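Local coordinates for uncharacterized protein (Kribbella flavida, PDB 5EVH) that is of unknown function but carries a SnoaL-like domain of the NTF2 clan, a fold that in many relatives encloses a small-molecule pocket, at residues T11-H16 and A76-D81; D23-M28 and A49-M54; V36-A41 and Q105-F110. One frame throughout, in Å; residues are numbered along the deposited sequence. Where two conformers were deposited one is given.

Contact 1. Residues T11-H16 and A76-D81; sequences TALAYH and ALLMYD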
# COMPACT_ATOMS: atom_id res chain seq x y z
N THR A 11 14.43 8.66 -8.72
CA THR A 11 13.41 8.93 -9.74
C THR A 11 12.00 8.92 -9.15
O THR A 11 11.16 9.82 -9.44
CB THR A 11 13.54 7.89 -10.85
OG1 THR A 11 14.78 8.14 -11.53
CG2 THR A 11 12.39 7.97 -11.83
N ALA A 12 11.70 7.90 -8.34
CA ALA A 12 10.39 7.79 -7.70
C ALA A 12 10.07 9.04 -6.89
O ALA A 12 8.95 9.55 -6.96
CB ALA A 12 10.38 6.53 -6.80
N LEU A 13 11.02 9.49 -6.03
CA LEU A 13 10.75 10.67 -5.20
C LEU A 13 10.68 11.97 -6.05
O LEU A 13 9.94 12.89 -5.71
CB LEU A 13 11.81 10.83 -4.12
CG LEU A 13 11.79 9.68 -3.07
CD1 LEU A 13 13.00 9.84 -2.11
CD2 LEU A 13 10.47 9.77 -2.30
N ALA A 14 11.48 12.08 -7.13
CA ALA A 14 11.40 13.28 -7.99
C ALA A 14 10.04 13.37 -8.67
O ALA A 14 9.41 14.44 -8.72
CB ALA A 14 12.55 13.25 -9.02
N TYR A 15 9.56 12.21 -9.18
CA TYR A 15 8.22 12.06 -9.72
C TYR A 15 7.18 12.43 -8.67
O TYR A 15 6.29 13.26 -8.90
CB TYR A 15 8.02 10.59 -10.17
CG TYR A 15 6.59 10.31 -10.42
CD1 TYR A 15 5.98 10.74 -11.62
CD2 TYR A 15 5.82 9.67 -9.46
CE1 TYR A 15 4.63 10.53 -11.82
CE2 TYR A 15 4.48 9.44 -9.67
CZ TYR A 15 3.91 9.91 -10.84
OH TYR A 15 2.59 9.70 -11.06
N HIS A 16 7.32 11.87 -7.47
CA HIS A 16 6.31 12.09 -6.43
C HIS A 16 6.24 13.57 -6.07
O HIS A 16 5.16 14.15 -5.92
CB HIS A 16 6.69 11.26 -5.20
CG HIS A 16 5.76 11.43 -4.06
ND1 HIS A 16 4.52 10.82 -4.01
CD2 HIS A 16 5.87 12.17 -2.92
CE1 HIS A 16 3.92 11.16 -2.88
NE2 HIS A 16 4.71 11.98 -2.21
N ALA A 76 11.66 0.67 -6.62
CA ALA A 76 11.49 1.49 -5.45
C ALA A 76 10.14 1.15 -4.86
O ALA A 76 9.20 0.74 -5.56
CB ALA A 76 11.58 3.02 -5.79
N LEU A 77 10.03 1.40 -3.56
CA LEU A 77 8.80 1.13 -2.84
C LEU A 77 8.58 2.31 -1.90
O LEU A 77 9.48 2.68 -1.12
CB LEU A 77 8.95 -0.21 -2.07
CG LEU A 77 7.69 -0.76 -1.42
CD1 LEU A 77 6.60 -1.08 -2.51
CD2 LEU A 77 8.03 -2.07 -0.61
N LEU A 78 7.41 2.92 -1.96
CA LEU A 78 7.19 4.02 -1.03
C LEU A 78 5.75 4.05 -0.54
O LEU A 78 4.84 3.47 -1.16
CB LEU A 78 7.50 5.36 -1.63
CG LEU A 78 7.08 5.65 -3.02
CD1 LEU A 78 6.01 6.63 -2.81
CD2 LEU A 78 8.25 6.37 -3.57
N MSE A 79 5.60 4.66 0.63
CA MSE A 79 4.26 4.79 1.23
C MSE A 79 4.16 6.24 1.69
O MSE A 79 5.12 6.79 2.27
CB MSE A 79 4.10 3.84 2.38
CG MSE A 79 2.68 4.05 3.02
SE MSE A 79 2.37 2.87 4.57
CE MSE A 79 2.26 1.10 3.61
N TYR A 80 3.01 6.89 1.41
CA TYR A 80 2.83 8.30 1.73
C TYR A 80 1.41 8.51 2.21
O TYR A 80 0.48 7.79 1.83
CB TYR A 80 3.19 9.23 0.54
CG TYR A 80 2.50 8.89 -0.75
CD1 TYR A 80 3.09 8.04 -1.67
CD2 TYR A 80 1.26 9.44 -1.04
CE1 TYR A 80 2.45 7.75 -2.89
CE2 TYR A 80 0.60 9.16 -2.24
CZ TYR A 80 1.21 8.31 -3.15
OH TYR A 80 0.56 8.01 -4.34
N ASP A 81 1.24 9.50 3.07
CA ASP A 81 -0.11 9.89 3.44
C ASP A 81 -0.55 10.95 2.44
O ASP A 81 0.28 11.67 1.88
CB ASP A 81 -0.10 10.51 4.84
CG ASP A 81 -1.56 10.83 5.34
OD1 ASP A 81 -2.47 10.00 5.05
OD2 ASP A 81 -1.78 11.90 5.94

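Contact 2. Residues D23-M28 and A49-M54; sequences DFDTAM and AFRAFM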
# COMPACT_ATOMS: atom_id res chain seq x y z
N ASP A 23 3.01 19.91 -10.74
CA ASP A 23 3.96 20.23 -11.79
C ASP A 23 4.01 19.01 -12.70
O ASP A 23 4.98 18.24 -12.71
CB ASP A 23 5.26 20.58 -11.10
CG ASP A 23 6.40 20.91 -12.05
OD1 ASP A 23 6.21 21.07 -13.27
OD2 ASP A 23 7.52 21.00 -11.48
N PHE A 24 2.95 18.83 -13.54
CA PHE A 24 2.75 17.54 -14.20
C PHE A 24 3.67 17.32 -15.37
O PHE A 24 4.04 16.18 -15.66
CB PHE A 24 1.34 17.42 -14.74
CG PHE A 24 0.36 17.62 -13.72
CD1 PHE A 24 0.33 16.75 -12.67
CD2 PHE A 24 -0.53 18.72 -13.80
CE1 PHE A 24 -0.60 16.97 -11.66
CE2 PHE A 24 -1.49 18.96 -12.81
CZ PHE A 24 -1.53 18.10 -11.72
N ASP A 25 3.92 18.36 -16.15
CA ASP A 25 4.88 18.21 -17.22
C ASP A 25 6.19 17.70 -16.67
O ASP A 25 6.82 16.83 -17.28
CB ASP A 25 5.07 19.52 -17.95
CG ASP A 25 3.83 19.91 -18.80
OD1 ASP A 25 2.90 19.06 -18.93
OD2 ASP A 25 3.83 21.04 -19.33
N THR A 26 6.57 18.17 -15.46
CA THR A 26 7.82 17.70 -14.87
C THR A 26 7.69 16.26 -14.41
O THR A 26 8.58 15.43 -14.68
CB THR A 26 8.22 18.61 -13.69
OG1 THR A 26 8.38 19.94 -14.23
CG2 THR A 26 9.56 18.15 -13.03
N ALA A 27 6.58 15.91 -13.76
CA ALA A 27 6.37 14.53 -13.31
C ALA A 27 6.41 13.56 -14.48
O ALA A 27 7.03 12.49 -14.38
CB ALA A 27 5.03 14.41 -12.56
N MSE A 28 5.84 13.96 -15.63
CA MSE A 28 5.74 13.07 -16.77
C MSE A 28 7.09 12.87 -17.44
O MSE A 28 7.25 11.92 -18.20
CB MSE A 28 4.71 13.60 -17.78
CG MSE A 28 3.26 13.51 -17.26
SE MSE A 28 2.65 11.72 -16.81
CE MSE A 28 2.89 10.97 -18.55
N ALA A 49 -2.88 7.48 -21.12
CA ALA A 49 -3.86 7.00 -20.14
C ALA A 49 -3.34 7.23 -18.72
O ALA A 49 -4.11 7.54 -17.80
CB ALA A 49 -4.15 5.51 -20.37
N PHE A 50 -2.03 7.07 -18.51
CA PHE A 50 -1.54 7.27 -17.14
C PHE A 50 -1.79 8.72 -16.71
O PHE A 50 -2.25 8.99 -15.59
CB PHE A 50 -0.05 6.92 -17.06
CG PHE A 50 0.50 7.02 -15.68
CD1 PHE A 50 0.14 6.09 -14.70
CD2 PHE A 50 1.36 8.08 -15.32
CE1 PHE A 50 0.62 6.19 -13.39
CE2 PHE A 50 1.82 8.21 -14.04
CZ PHE A 50 1.49 7.27 -13.04
N ARG A 51 -1.45 9.66 -17.58
CA ARG A 51 -1.66 11.07 -17.27
C ARG A 51 -3.12 11.37 -16.98
O ARG A 51 -3.45 12.07 -16.01
CB ARG A 51 -1.15 11.91 -18.43
CG ARG A 51 -1.45 13.37 -18.26
CD ARG A 51 -0.44 14.24 -18.96
NE ARG A 51 -0.60 15.56 -18.34
CZ ARG A 51 0.26 16.55 -18.46
NH1 ARG A 51 1.36 16.35 -19.16
NH2 ARG A 51 0.01 17.72 -17.85
N ALA A 52 -4.03 10.80 -17.78
CA ALA A 52 -5.45 11.02 -17.54
C ALA A 52 -5.89 10.48 -16.19
O ALA A 52 -6.89 10.95 -15.67
CB ALA A 52 -6.28 10.39 -18.70
N PHE A 53 -5.17 9.52 -15.59
CA PHE A 53 -5.48 9.01 -14.25
C PHE A 53 -4.79 9.84 -13.16
O PHE A 53 -5.43 10.25 -12.18
CB PHE A 53 -5.08 7.52 -14.17
CG PHE A 53 -4.84 7.00 -12.79
CD1 PHE A 53 -5.87 6.74 -11.94
CD2 PHE A 53 -3.56 6.73 -12.35
CE1 PHE A 53 -5.63 6.26 -10.63
CE2 PHE A 53 -3.31 6.23 -11.06
CZ PHE A 53 -4.36 5.99 -10.21
N MSE A 54 -3.49 10.12 -13.32
CA MSE A 54 -2.68 10.75 -12.25
C MSE A 54 -3.08 12.21 -12.06
O MSE A 54 -3.20 12.70 -10.93
CB MSE A 54 -1.13 10.66 -12.50
CG MSE A 54 -0.56 11.35 -13.77
SE MSE A 54 0.11 13.27 -13.72
CE MSE A 54 1.98 12.96 -13.18

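Contact 3. Residues V36-A41 and Q105-F110; sequences VCHAPA and QLRIIF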
# COMPACT_ATOMS: atom_id res chain seq x y z
N VAL A 36 3.15 0.68 -17.61
CA VAL A 36 2.04 -0.17 -17.19
C VAL A 36 1.76 0.19 -15.74
O VAL A 36 2.66 0.09 -14.89
CB VAL A 36 2.40 -1.65 -17.30
CG1 VAL A 36 1.25 -2.49 -16.72
CG2 VAL A 36 2.76 -2.01 -18.80
N CYS A 37 0.53 0.62 -15.45
CA CYS A 37 0.14 1.03 -14.10
C CYS A 37 -0.95 0.08 -13.62
O CYS A 37 -1.94 -0.15 -14.32
CB CYS A 37 -0.34 2.50 -14.06
SG CYS A 37 -0.96 2.96 -12.42
N HIS A 38 -0.78 -0.51 -12.45
CA HIS A 38 -1.83 -1.33 -11.87
C HIS A 38 -2.37 -0.53 -10.70
O HIS A 38 -1.63 -0.27 -9.74
CB HIS A 38 -1.31 -2.68 -11.38
CG HIS A 38 -0.63 -3.49 -12.44
ND1 HIS A 38 -1.32 -4.28 -13.34
CD2 HIS A 38 0.68 -3.66 -12.71
CE1 HIS A 38 -0.45 -4.88 -14.14
NE2 HIS A 38 0.77 -4.54 -13.76
N ALA A 39 -3.62 -0.14 -10.77
CA ALA A 39 -4.21 0.74 -9.77
C ALA A 39 -5.43 0.04 -9.18
O ALA A 39 -5.83 -0.99 -9.73
CB ALA A 39 -4.57 2.06 -10.43
N PRO A 40 -6.04 0.54 -8.09
CA PRO A 40 -7.12 -0.24 -7.46
C PRO A 40 -8.28 -0.53 -8.39
O PRO A 40 -8.85 -1.62 -8.31
CB PRO A 40 -7.52 0.62 -6.26
CG PRO A 40 -6.18 1.26 -5.87
CD PRO A 40 -5.61 1.66 -7.23
N ALA A 41 -8.61 0.38 -9.30
CA ALA A 41 -9.73 0.14 -10.20
C ALA A 41 -9.34 -0.68 -11.42
O ALA A 41 -10.22 -1.09 -12.18
CB ALA A 41 -10.35 1.47 -10.63
N GLN A 105 6.90 0.65 -14.79
CA GLN A 105 5.80 -0.07 -14.15
C GLN A 105 5.51 0.58 -12.83
O GLN A 105 6.43 0.98 -12.13
CB GLN A 105 6.12 -1.53 -13.83
CG GLN A 105 6.56 -2.30 -15.01
CD GLN A 105 6.70 -3.74 -14.65
OE1 GLN A 105 7.79 -4.31 -14.72
NE2 GLN A 105 5.58 -4.35 -14.21
N LEU A 106 4.23 0.65 -12.46
CA LEU A 106 3.82 1.33 -11.25
C LEU A 106 2.62 0.58 -10.72
O LEU A 106 1.61 0.49 -11.43
CB LEU A 106 3.47 2.80 -11.53
CG LEU A 106 3.32 3.65 -10.25
CD1 LEU A 106 3.55 5.12 -10.65
CD2 LEU A 106 2.02 3.55 -9.63
N ARG A 107 2.73 -0.01 -9.51
CA ARG A 107 1.55 -0.59 -8.87
C ARG A 107 1.21 0.28 -7.67
O ARG A 107 2.05 0.48 -6.78
CB ARG A 107 1.77 -2.05 -8.45
CG ARG A 107 0.53 -2.59 -7.68
CD ARG A 107 0.57 -4.16 -7.40
NE ARG A 107 1.18 -5.02 -8.46
CZ ARG A 107 0.47 -5.65 -9.40
NH1 ARG A 107 1.10 -6.42 -10.28
NH2 ARG A 107 -0.86 -5.53 -9.49
N ILE A 108 -0.02 0.78 -7.62
CA ILE A 108 -0.40 1.67 -6.52
C ILE A 108 -1.58 1.10 -5.75
O ILE A 108 -2.50 0.52 -6.34
CB ILE A 108 -0.68 3.11 -7.01
CG1 ILE A 108 -1.25 3.97 -5.85
CG2 ILE A 108 -1.69 3.16 -8.18
CD1 ILE A 108 -1.20 5.47 -6.21
N ILE A 109 -1.51 1.16 -4.41
CA ILE A 109 -2.57 0.60 -3.55
C ILE A 109 -3.10 1.73 -2.68
O ILE A 109 -2.31 2.40 -2.01
CB ILE A 109 -2.03 -0.53 -2.65
CG1 ILE A 109 -1.38 -1.61 -3.52
CG2 ILE A 109 -3.23 -1.09 -1.85
CD1 ILE A 109 -0.76 -2.79 -2.65
N PHE A 110 -4.41 1.92 -2.67
CA PHE A 110 -5.05 2.75 -1.66
C PHE A 110 -6.49 2.28 -1.52
O PHE A 110 -7.02 1.54 -2.36
CB PHE A 110 -5.01 4.24 -2.02
CG PHE A 110 -5.62 4.55 -3.35
CD1 PHE A 110 -4.81 4.61 -4.49
CD2 PHE A 110 -6.98 4.78 -3.47
CE1 PHE A 110 -5.39 4.92 -5.77
CE2 PHE A 110 -7.59 5.09 -4.72
CZ PHE A 110 -6.80 5.13 -5.87

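Contact 1. Residues T11-H16 and A76-D81
His16 and Tyr80 meet where the N-terminal helix 7-20 packs across the curved sheet, the helix-on-sheet layer that marks the NTF2-like fold. Their rings form an edge-to-face pair, with centroids 4.4 Å apart and planes at 51°, short of perpendicular. His16 leads with CE1, which stands over the middle of the Tyr80 ring, 3.4 Å from Tyr80 CG. The imidazole leaves the helix opposite its own backbone N (chi1 178°), a torsion that carries CE1 across to the strand, where the two side chains meet at a slant, whereas Tyr80 takes the crowded position between N and carbonyl carbon (chi1 52°), which turns its face to the helix. The phenol OH is engaged by Glu94 on strand 92-99, and this bond helps to fix the ring. Replacing Tyr80 by an alanine would probably leave the imidazole without the face it leans on and Glu94 without its hydroxyl partner. One helical turn earlier the packing becomes purely aliphatic. No hydrogen bond links helix and strand; apolar packing and the ring pair join them. The closest backbones lie at Ala12 and Ala76, where small side chains let the helix settle close, CB of Ala12 standing 3.8 Å from CB of Ala76. Between this end and the rings, Leu78 places CD2 3.9 Å from Ala12 CB and 4.3 Å from Leu13 CD2.

Contact 2. Residues D23-M28 and A49-M54
Arg51 sets its CG opposite the backbone N (chi1 174°) and stays extended from CG to NE, while Asp25 bends its carboxylate back beside its own N; these torsions bring the two charged groups together across a pair of helices, 24-28 and 47-58, of the NTF2-like domain. The result is a salt bridge on the outer side of the contact. NH1 of Arg51 lies 3.1 Å from Asp25 OD1, which sits in the guanidinium plane, and the bond is fairly straight at 156°; NH2 adds a weak second bond to the same oxygen. The carboxylate itself is turned 70° from the guanidinium, so the grip falls on one oxygen. Glu55 binds Arg51 NE, giving the arginine a second acid. Phe24 CB lies over a face of the guanidinium, 3.4 Å from NH2. Next to the ion pair come two selenomethionines, Met54 buried and Met28 partly exposed. Met54 has two conformers; in one its SE comes obliquely to the Phe24 ring, a Met-aromatic contact that is therefore doubtful in detail. Met28, bent along its chain, makes another: its SE meets the Phe50 ring at the edge, 4.1 Å from CD2.

Contact 3. Residues V36-A41 and Q105-F110
Val36, Cys37 and His38 pair with Gln105, Leu106 and Arg107 on strands 35-39 and 102-109, the one parallel pair in the otherwise antiparallel sheet of this NTF2-like domain. Three hydrogen bonds tie them: Leu106 N to Val36 O (2.9 Å), His38 N to Leu106 O (2.8 Å) and Ile108 N to His38 O (2.9 Å). The tightly packed face lies beneath helix 47-58. There Cys37 SG rests 4.1 Å from Leu106 CD2, Ala39 CB lies 3.8 Å from Ile108 CG2, and Phe50 of the helix covers both Cys37 and Leu106. The reverse face, carrying Val36, His38, Gln105 and Arg107, is looser, with Gln105 exposed to solvent. Arg107, bent at chi3 (-36°), stacks its guanidinium flat over the imidazole of His38, centres 4.2 Å apart and planes at 9°, and also touches Leu67 of the second subunit. Beyond it the strands part. Pro40 sets CG over the middle of the Phe110 ring, 3.8 Å from the centroid, in a CH-pi contact. Having no N-H, the proline cannot continue the pairing; its CD lies 3.4 Å from Ile108 O instead. Phe110 N is buried without a partner, consistent with ring packing taking over where the backbone pairing ends.

Overall arrangement
The three contacts show how one sheet and its helices are knitted from distant parts of the chain. Their centres stand 13 to 14 Å apart. Contacts 1 and 3 reach the same mixed sheet and meet where Tyr80 OH touches Ile108 CD1. Contact 2 joins helices 24-28 and 47-58, and its segments lie between the two of contact 1 along the chain, whereas contact 3 alternates with both. Tyr15 of helix 7-20 bridges contacts 1 and 2 by packing on Phe50, which in turn rests on Cys37. Helices thus lie against one face of the sheet, consistent with the NTF2-like fold, whose relatives often hold a pocket there, while Met79 meets Ile109 of the second subunit.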